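Local coordinates for protein malate dehydrogenase (Pyrococcus horikoshii, PDB 1V9N) that catalyses the NAD(+)-dependent interconversion of (S)-malate and oxaloacetate, a reaction of the tricarboxylic acid cycle, and works as a homodimer, at residues S104-I109 against F281-I285; V72-I78 against I90-L96; V120-N124 against L259-T263. One frame throughout, in Å; residues are numbered along the deposited sequence.

Contact 1 of 3, residues S104-I109 against F281-I285; sequences SMKLAI and FFMVI
Val284 and Phe282, two residues apart on one face of strand 281-285, push two bumps into the surface of helix 104-109. The valine's CG2 is the first: it sits in the hollow made by Met105, Ala108 and Ile109, touching Met105 SE (a selenomethionine) at 3.4 Å and Ala108 CB at 3.6 Å, with Ile109 CG1 also lining it at 3.9 Å. Met105 forms a wall between the two bumps. Its CG stands anti to the backbone N (chi1 -179°), and bends further out carry CE to the edge of the Phe282 ring, 3.9 Å from CD1. The second bump, the ring itself, lies between that methyl and Ser104, its CE2 oblique to Ser104 CB at 3.4 Å; Ser104 OG turns back to the carbonyl of Val100. Replacing Phe282 with an alanine here would probably open a gap beside Ser104 CB and leave Met105 CE without its ring partner. The axes of the two segments approach to 7.7 Å and run in the same general direction, 28° apart. This is a helix laid on a sheet, and helix 97-115 makes the beta-alpha-beta crossover between parallel neighbour strands 87-91 and 117-125.

Contact 2 of 3, residues V72-I78 against I90-L96; sequences VNLHPKI and IDGDEGL
Asp93 reaches from a type I' turn, Gly92 to Gly95, into the bend of 72-78, where the chain leads from helix 60-69 towards the mixed sheet. The turn follows strand 87-91, and an Asx turn introduces it: Asp91 OD1 accepts from Asp93 N and also from Asn124 ND2, while Asp91 OD2 forms a salt bridge with Arg123. The Asp93 side chain can be traced outwards. CB lies against the backbone of Lys77, 3.5 Å from Lys77 O, with Pro76 CB alongside. CG, anti to the backbone N (chi1 -165°), aims the carboxylate at the bend. There OD2 takes the amide of Lys77 on its anti side, Lys77 N to Asp93 OD2 2.7 Å in an almost straight bond (177°), and also accepts from a water that Asn73 ND2 donates to. The amide and carboxylate planes of Asn73 and Asp93 stand 60° apart, and ND2 makes a further, weak bond to Asp93 O. Asn73 itself is steadied by an Asx turn of its own, OD1 accepting from His75 N, and its backbone N donates to Glu94 O at 2.8 Å, approaching from above the carbonyl plane. Glu94 turns its carboxylate elsewhere, to Gly275 N. Pro76 packs its CB onto the bare CA of Gly95 at 3.7 Å. Apolar pairs close both ends tightly: Ile78 on Ile90, and Val72 CG1 on Leu96 CD2 at 3.4 Å. Leu96 is the N-cap residue of helix 97-115, and a second water joins its backbone to the bend, donating to Asn73 O and accepting from Leu96 N, each at 2.8 Å.

Contact 3 of 3, residues V120-N124 against L259-T263; sequences VIARN and LSGGT
Arg123 stretches from strand 117-125 along the loop that leaves helix 242-258 and donates from NH1 to Ser260 O, 2.8 Å away. Its first torsion is the telling one: chi1 of 69° sets CG between the backbone N and the carbonyl carbon, and from CG to NE the chain is fully extended, laying the side chain against 260-262 as it goes. CB passes Ser260 OG and stands 3.8 Å from Gly262 CA, CD lies 3.2 Å from Ser260 O, and the guanidinium meets that oxygen at its edge. The donor lies in the carbonyl plane of Ser260, with an N-H...O angle of 151°. Arg123 NE is engaged too, in a salt bridge with Asp91, so the 259-263 loop and strand 87-91 together fix the rotation of the group. Ser260 also holds its side chain between N and carbonyl carbon (chi1 70°), which turns OG back to Ser256 O in the last turn of the helix; Gly262 N adds a weak bond to the same OG at 3.1 Å. The serine's CB presses on Ile121 CG2 at 3.5 Å, a tight fit. Ile121 sends CG1 beside its own backbone N, towards the side chain of Leu259, though their closest approach is doubtful. These two also face the dimer partner, Ile121 packing on Phe290 and Leu259 on Ile285 of the second subunit. Gly261, with positive phi, completes a Schellman motif, and the arginine bond to Ser260 O ties this helix end to strand 117-125, an inner strand of the sheet, near the subunit interface.

Strand 117-125, which carries the 120-124 half of contact 3, lies between the other two in the seven-stranded mixed sheet. Towards contact 1 its Val120 O probably accepts from Phe282 N at 2.8 Å; towards contact 2 Ile121 O and Arg123 O probably accept from Ile90 N and Gly92 N, also at 2.8 Å. The centres of contacts 1 and 3 lie about 14 Å apart, of contacts 2 and 3 about 13 Å, of contacts 1 and 2 about 17 Å; Ser104 and Leu107 still brush Ile90. Contacts 1 and 3 also touch the second subunit. None borders the cofactor directly: bound NADPH is about 10 Å from the side chain of Phe282, 12 Å from Leu96's and 13 Å from Ala122's.

Contact 1 of 3, residues S104-I109 against F281-I285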
# COMPACT_ATOMS: atom_id res chain seq x y z
N SER A 104 -6.49 -5.30 -19.71
CA SER A 104 -7.09 -5.40 -18.38
C SER A 104 -7.40 -4.01 -17.82
O SER A 104 -8.46 -3.78 -17.25
CB SER A 104 -6.17 -6.14 -17.42
OG SER A 104 -6.06 -7.51 -17.75
N MSE A 105 -6.46 -3.08 -17.98
CA MSE A 105 -6.66 -1.73 -17.47
C MSE A 105 -7.74 -1.00 -18.26
O MSE A 105 -8.51 -0.23 -17.70
CB MSE A 105 -5.35 -0.93 -17.49
CG MSE A 105 -5.48 0.49 -16.93
SE MSE A 105 -6.32 0.57 -15.16
CE MSE A 105 -4.73 0.54 -14.06
N LYS A 106 -7.78 -1.22 -19.58
CA LYS A 106 -8.81 -0.60 -20.42
C LYS A 106 -10.19 -1.04 -19.93
O LYS A 106 -11.12 -0.24 -19.88
CB LYS A 106 -8.64 -1.01 -21.89
CG LYS A 106 -7.57 -0.25 -22.65
CD LYS A 106 -7.96 1.22 -22.81
CE LYS A 106 -6.91 2.00 -23.59
NZ LYS A 106 -7.32 3.42 -23.84
N LEU A 107 -10.31 -2.31 -19.56
CA LEU A 107 -11.59 -2.83 -19.07
C LEU A 107 -11.94 -2.24 -17.71
O LEU A 107 -13.10 -1.93 -17.44
CB LEU A 107 -11.54 -4.36 -18.97
CG LEU A 107 -12.81 -5.03 -18.42
CD1 LEU A 107 -13.99 -4.77 -19.36
CD2 LEU A 107 -12.57 -6.53 -18.26
N ALA A 108 -10.94 -2.09 -16.84
CA ALA A 108 -11.18 -1.51 -15.52
C ALA A 108 -11.67 -0.06 -15.68
O ALA A 108 -12.59 0.37 -14.98
CB ALA A 108 -9.90 -1.54 -14.69
N ILE A 109 -11.05 0.69 -16.59
CA ILE A 109 -11.43 2.08 -16.84
C ILE A 109 -12.88 2.14 -17.35
O ILE A 109 -13.66 2.99 -16.93
CB ILE A 109 -10.47 2.73 -17.86
CG1 ILE A 109 -9.11 2.96 -17.20
CG2 ILE A 109 -11.05 4.05 -18.40
CD1 ILE A 109 -7.99 3.31 -18.18
N PHE A 281 -2.95 -6.84 -10.65
CA PHE A 281 -4.12 -6.26 -9.99
C PHE A 281 -4.30 -4.86 -10.58
O PHE A 281 -3.35 -4.08 -10.64
CB PHE A 281 -3.89 -6.15 -8.48
CG PHE A 281 -5.00 -5.45 -7.74
CD1 PHE A 281 -6.12 -6.16 -7.30
CD2 PHE A 281 -4.94 -4.08 -7.49
CE1 PHE A 281 -7.16 -5.51 -6.63
CE2 PHE A 281 -5.97 -3.42 -6.82
CZ PHE A 281 -7.09 -4.14 -6.39
N PHE A 282 -5.52 -4.55 -11.01
CA PHE A 282 -5.81 -3.23 -11.58
C PHE A 282 -7.07 -2.70 -10.91
O PHE A 282 -8.06 -3.42 -10.76
CB PHE A 282 -6.04 -3.32 -13.09
CG PHE A 282 -4.89 -3.96 -13.84
CD1 PHE A 282 -3.75 -3.23 -14.14
CD2 PHE A 282 -4.95 -5.30 -14.20
CE1 PHE A 282 -2.67 -3.83 -14.80
CE2 PHE A 282 -3.88 -5.91 -14.86
CZ PHE A 282 -2.74 -5.17 -15.16
N MSE A 283 -7.03 -1.44 -10.51
CA MSE A 283 -8.18 -0.83 -9.87
C MSE A 283 -8.32 0.61 -10.32
O MSE A 283 -7.35 1.38 -10.32
CB MSE A 283 -8.03 -0.88 -8.36
CG MSE A 283 -9.21 -0.29 -7.61
SE MSE A 283 -8.89 -0.34 -5.73
CE MSE A 283 -9.23 1.51 -5.29
N VAL A 284 -9.54 0.98 -10.70
CA VAL A 284 -9.81 2.33 -11.15
C VAL A 284 -10.99 2.90 -10.38
O VAL A 284 -11.99 2.22 -10.15
CB VAL A 284 -10.16 2.36 -12.66
CG1 VAL A 284 -10.43 3.79 -13.12
CG2 VAL A 284 -9.03 1.75 -13.46
N ILE A 285 -10.85 4.16 -9.98
CA ILE A 285 -11.92 4.83 -9.27
C ILE A 285 -12.28 6.03 -10.13
O ILE A 285 -11.43 6.89 -10.39
CB ILE A 285 -11.48 5.31 -7.87
CG1 ILE A 285 -11.14 4.10 -6.99
CG2 ILE A 285 -12.59 6.12 -7.23
CD1 ILE A 285 -10.65 4.48 -5.58

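Contact 2 of 3, residues V72-I78 against I90-L96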
# COMPACT_ATOMS: atom_id res chain seq x y z
N VAL A 72 6.17 -16.93 -24.29
CA VAL A 72 5.27 -15.80 -24.48
C VAL A 72 4.37 -16.13 -25.67
O VAL A 72 4.85 -16.42 -26.76
CB VAL A 72 6.06 -14.50 -24.79
CG1 VAL A 72 5.09 -13.37 -25.14
CG2 VAL A 72 6.90 -14.10 -23.59
N ASN A 73 3.06 -16.10 -25.45
CA ASN A 73 2.08 -16.41 -26.50
C ASN A 73 1.94 -15.20 -27.43
O ASN A 73 1.65 -14.09 -26.97
CB ASN A 73 0.73 -16.74 -25.86
CG ASN A 73 -0.27 -17.31 -26.85
OD1 ASN A 73 -0.22 -17.04 -28.05
ND2 ASN A 73 -1.22 -18.10 -26.35
N LEU A 74 2.14 -15.41 -28.73
CA LEU A 74 2.03 -14.33 -29.71
C LEU A 74 0.59 -13.88 -29.95
O LEU A 74 0.33 -12.71 -30.22
CB LEU A 74 2.66 -14.76 -31.04
CG LEU A 74 4.18 -14.88 -31.08
CD1 LEU A 74 4.63 -15.41 -32.43
CD2 LEU A 74 4.81 -13.53 -30.81
N HIS A 75 -0.35 -14.82 -29.86
CA HIS A 75 -1.75 -14.50 -30.08
C HIS A 75 -2.57 -15.03 -28.91
O HIS A 75 -3.31 -16.01 -29.03
CB HIS A 75 -2.23 -15.12 -31.40
CG HIS A 75 -1.37 -14.75 -32.56
ND1 HIS A 75 -1.51 -13.55 -33.24
CD2 HIS A 75 -0.40 -15.44 -33.21
CE1 HIS A 75 -0.67 -13.53 -34.26
NE2 HIS A 75 0.02 -14.66 -34.26
N PRO A 76 -2.45 -14.37 -27.75
CA PRO A 76 -3.19 -14.79 -26.56
C PRO A 76 -4.68 -14.55 -26.67
O PRO A 76 -5.12 -13.53 -27.18
CB PRO A 76 -2.56 -13.95 -25.46
CG PRO A 76 -2.29 -12.66 -26.17
CD PRO A 76 -1.70 -13.13 -27.48
N LYS A 77 -5.45 -15.53 -26.20
CA LYS A 77 -6.89 -15.40 -26.18
C LYS A 77 -7.16 -15.00 -24.74
O LYS A 77 -7.43 -15.84 -23.89
CB LYS A 77 -7.56 -16.72 -26.53
CG LYS A 77 -7.24 -17.27 -27.92
CD LYS A 77 -7.66 -16.33 -29.05
CE LYS A 77 -6.63 -15.22 -29.30
NZ LYS A 77 -7.06 -14.26 -30.35
N ILE A 78 -7.04 -13.70 -24.48
CA ILE A 78 -7.26 -13.13 -23.16
C ILE A 78 -8.74 -13.33 -22.84
O ILE A 78 -9.60 -12.70 -23.43
CB ILE A 78 -6.88 -11.64 -23.18
CG1 ILE A 78 -5.47 -11.50 -23.77
CG2 ILE A 78 -6.93 -11.06 -21.77
CD1 ILE A 78 -5.01 -10.07 -24.01
N ILE A 90 -9.44 -12.05 -15.24
CA ILE A 90 -8.91 -12.34 -16.57
C ILE A 90 -7.78 -13.37 -16.57
O ILE A 90 -6.98 -13.42 -15.64
CB ILE A 90 -8.33 -11.05 -17.21
CG1 ILE A 90 -9.40 -9.95 -17.28
CG2 ILE A 90 -7.72 -11.35 -18.56
CD1 ILE A 90 -10.63 -10.31 -18.07
N ASP A 91 -7.73 -14.20 -17.62
CA ASP A 91 -6.64 -15.16 -17.77
C ASP A 91 -5.88 -14.66 -19.00
O ASP A 91 -6.43 -14.60 -20.10
CB ASP A 91 -7.16 -16.58 -18.00
CG ASP A 91 -6.03 -17.62 -17.97
OD1 ASP A 91 -5.19 -17.60 -18.90
OD2 ASP A 91 -5.97 -18.43 -17.01
N GLY A 92 -4.62 -14.29 -18.79
CA GLY A 92 -3.79 -13.76 -19.87
C GLY A 92 -3.35 -14.69 -20.98
O GLY A 92 -2.78 -14.23 -21.97
N ASP A 93 -3.60 -15.98 -20.83
CA ASP A 93 -3.23 -16.96 -21.85
C ASP A 93 -1.76 -16.83 -22.25
O ASP A 93 -1.40 -17.00 -23.40
CB ASP A 93 -4.14 -16.80 -23.07
CG ASP A 93 -4.08 -17.98 -24.03
OD1 ASP A 93 -3.91 -19.13 -23.56
OD2 ASP A 93 -4.23 -17.77 -25.25
N GLU A 94 -0.92 -16.52 -21.26
CA GLU A 94 0.53 -16.37 -21.43
C GLU A 94 0.99 -15.30 -22.41
O GLU A 94 2.11 -15.36 -22.94
CB GLU A 94 1.15 -17.73 -21.80
CG GLU A 94 0.88 -18.79 -20.75
CD GLU A 94 1.77 -20.01 -20.86
OE1 GLU A 94 3.01 -19.85 -21.02
OE2 GLU A 94 1.24 -21.14 -20.77
N GLY A 95 0.15 -14.30 -22.65
CA GLY A 95 0.52 -13.24 -23.57
C GLY A 95 1.54 -12.31 -22.94
O GLY A 95 1.90 -12.46 -21.77
N LEU A 96 2.04 -11.37 -23.73
CA LEU A 96 3.00 -10.39 -23.22
C LEU A 96 2.29 -9.66 -22.08
O LEU A 96 1.10 -9.38 -22.17
CB LEU A 96 3.36 -9.40 -24.33
CG LEU A 96 4.23 -9.98 -25.44
CD1 LEU A 96 4.04 -9.19 -26.73
CD2 LEU A 96 5.68 -9.98 -24.97
O HOH W 1 1.04 -11.40 -26.38
O HOH W 2 -3.85 -19.17 -27.58

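Contact 3 of 3, residues V120-N124 against L259-T263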
# COMPACT_ATOMS: atom_id res chain seq x y z
N VAL A 120 -9.98 -5.09 -12.00
CA VAL A 120 -9.69 -6.20 -12.88
C VAL A 120 -8.42 -6.88 -12.39
O VAL A 120 -7.41 -6.22 -12.13
CB VAL A 120 -9.51 -5.75 -14.35
CG1 VAL A 120 -9.14 -6.95 -15.22
CG2 VAL A 120 -10.80 -5.12 -14.87
N ILE A 121 -8.49 -8.19 -12.25
CA ILE A 121 -7.35 -8.96 -11.81
C ILE A 121 -7.01 -9.98 -12.89
O ILE A 121 -7.90 -10.57 -13.50
CB ILE A 121 -7.66 -9.65 -10.47
CG1 ILE A 121 -7.95 -8.56 -9.43
CG2 ILE A 121 -6.49 -10.50 -10.03
CD1 ILE A 121 -8.39 -9.07 -8.09
N ALA A 122 -5.72 -10.18 -13.12
CA ALA A 122 -5.30 -11.11 -14.16
C ALA A 122 -4.29 -12.13 -13.67
O ALA A 122 -3.44 -11.84 -12.83
CB ALA A 122 -4.72 -10.32 -15.34
N ARG A 123 -4.41 -13.35 -14.19
CA ARG A 123 -3.48 -14.42 -13.86
C ARG A 123 -2.97 -14.93 -15.20
O ARG A 123 -3.45 -14.51 -16.25
CB ARG A 123 -4.17 -15.55 -13.11
CG ARG A 123 -5.14 -16.34 -13.98
CD ARG A 123 -5.84 -17.42 -13.18
NE ARG A 123 -6.75 -18.21 -14.01
CZ ARG A 123 -7.90 -18.73 -13.57
NH1 ARG A 123 -8.26 -18.54 -12.31
NH2 ARG A 123 -8.66 -19.45 -14.38
N ASN A 124 -2.01 -15.85 -15.14
CA ASN A 124 -1.44 -16.45 -16.34
C ASN A 124 -0.94 -15.42 -17.34
O ASN A 124 -1.21 -15.50 -18.54
CB ASN A 124 -2.46 -17.39 -16.99
CG ASN A 124 -1.82 -18.33 -18.01
OD1 ASN A 124 -0.62 -18.59 -17.95
ND2 ASN A 124 -2.62 -18.84 -18.94
N LEU A 259 -5.98 -14.24 -5.04
CA LEU A 259 -7.35 -13.92 -5.41
C LEU A 259 -7.73 -14.31 -6.84
O LEU A 259 -8.89 -14.63 -7.12
CB LEU A 259 -7.61 -12.42 -5.21
CG LEU A 259 -9.00 -11.88 -5.52
CD1 LEU A 259 -10.05 -12.58 -4.64
CD2 LEU A 259 -9.01 -10.38 -5.29
N SER A 260 -6.76 -14.28 -7.75
CA SER A 260 -7.03 -14.61 -9.14
C SER A 260 -7.02 -16.11 -9.44
O SER A 260 -7.40 -16.53 -10.53
CB SER A 260 -5.98 -13.95 -10.04
OG SER A 260 -4.72 -14.58 -9.84
N GLY A 261 -6.58 -16.90 -8.48
CA GLY A 261 -6.49 -18.33 -8.72
C GLY A 261 -5.23 -18.60 -9.52
O GLY A 261 -5.08 -19.65 -10.14
N GLY A 262 -4.32 -17.62 -9.53
CA GLY A 262 -3.06 -17.77 -10.23
C GLY A 262 -2.05 -18.40 -9.29
O GLY A 262 -2.24 -19.54 -8.86
N THR A 263 -0.98 -17.69 -8.97
CA THR A 263 0.01 -18.21 -8.03
C THR A 263 0.78 -17.07 -7.40
O THR A 263 0.74 -15.94 -7.90
CB THR A 263 1.00 -19.20 -8.71
OG1 THR A 263 1.69 -19.95 -7.71
CG2 THR A 263 2.02 -18.45 -9.56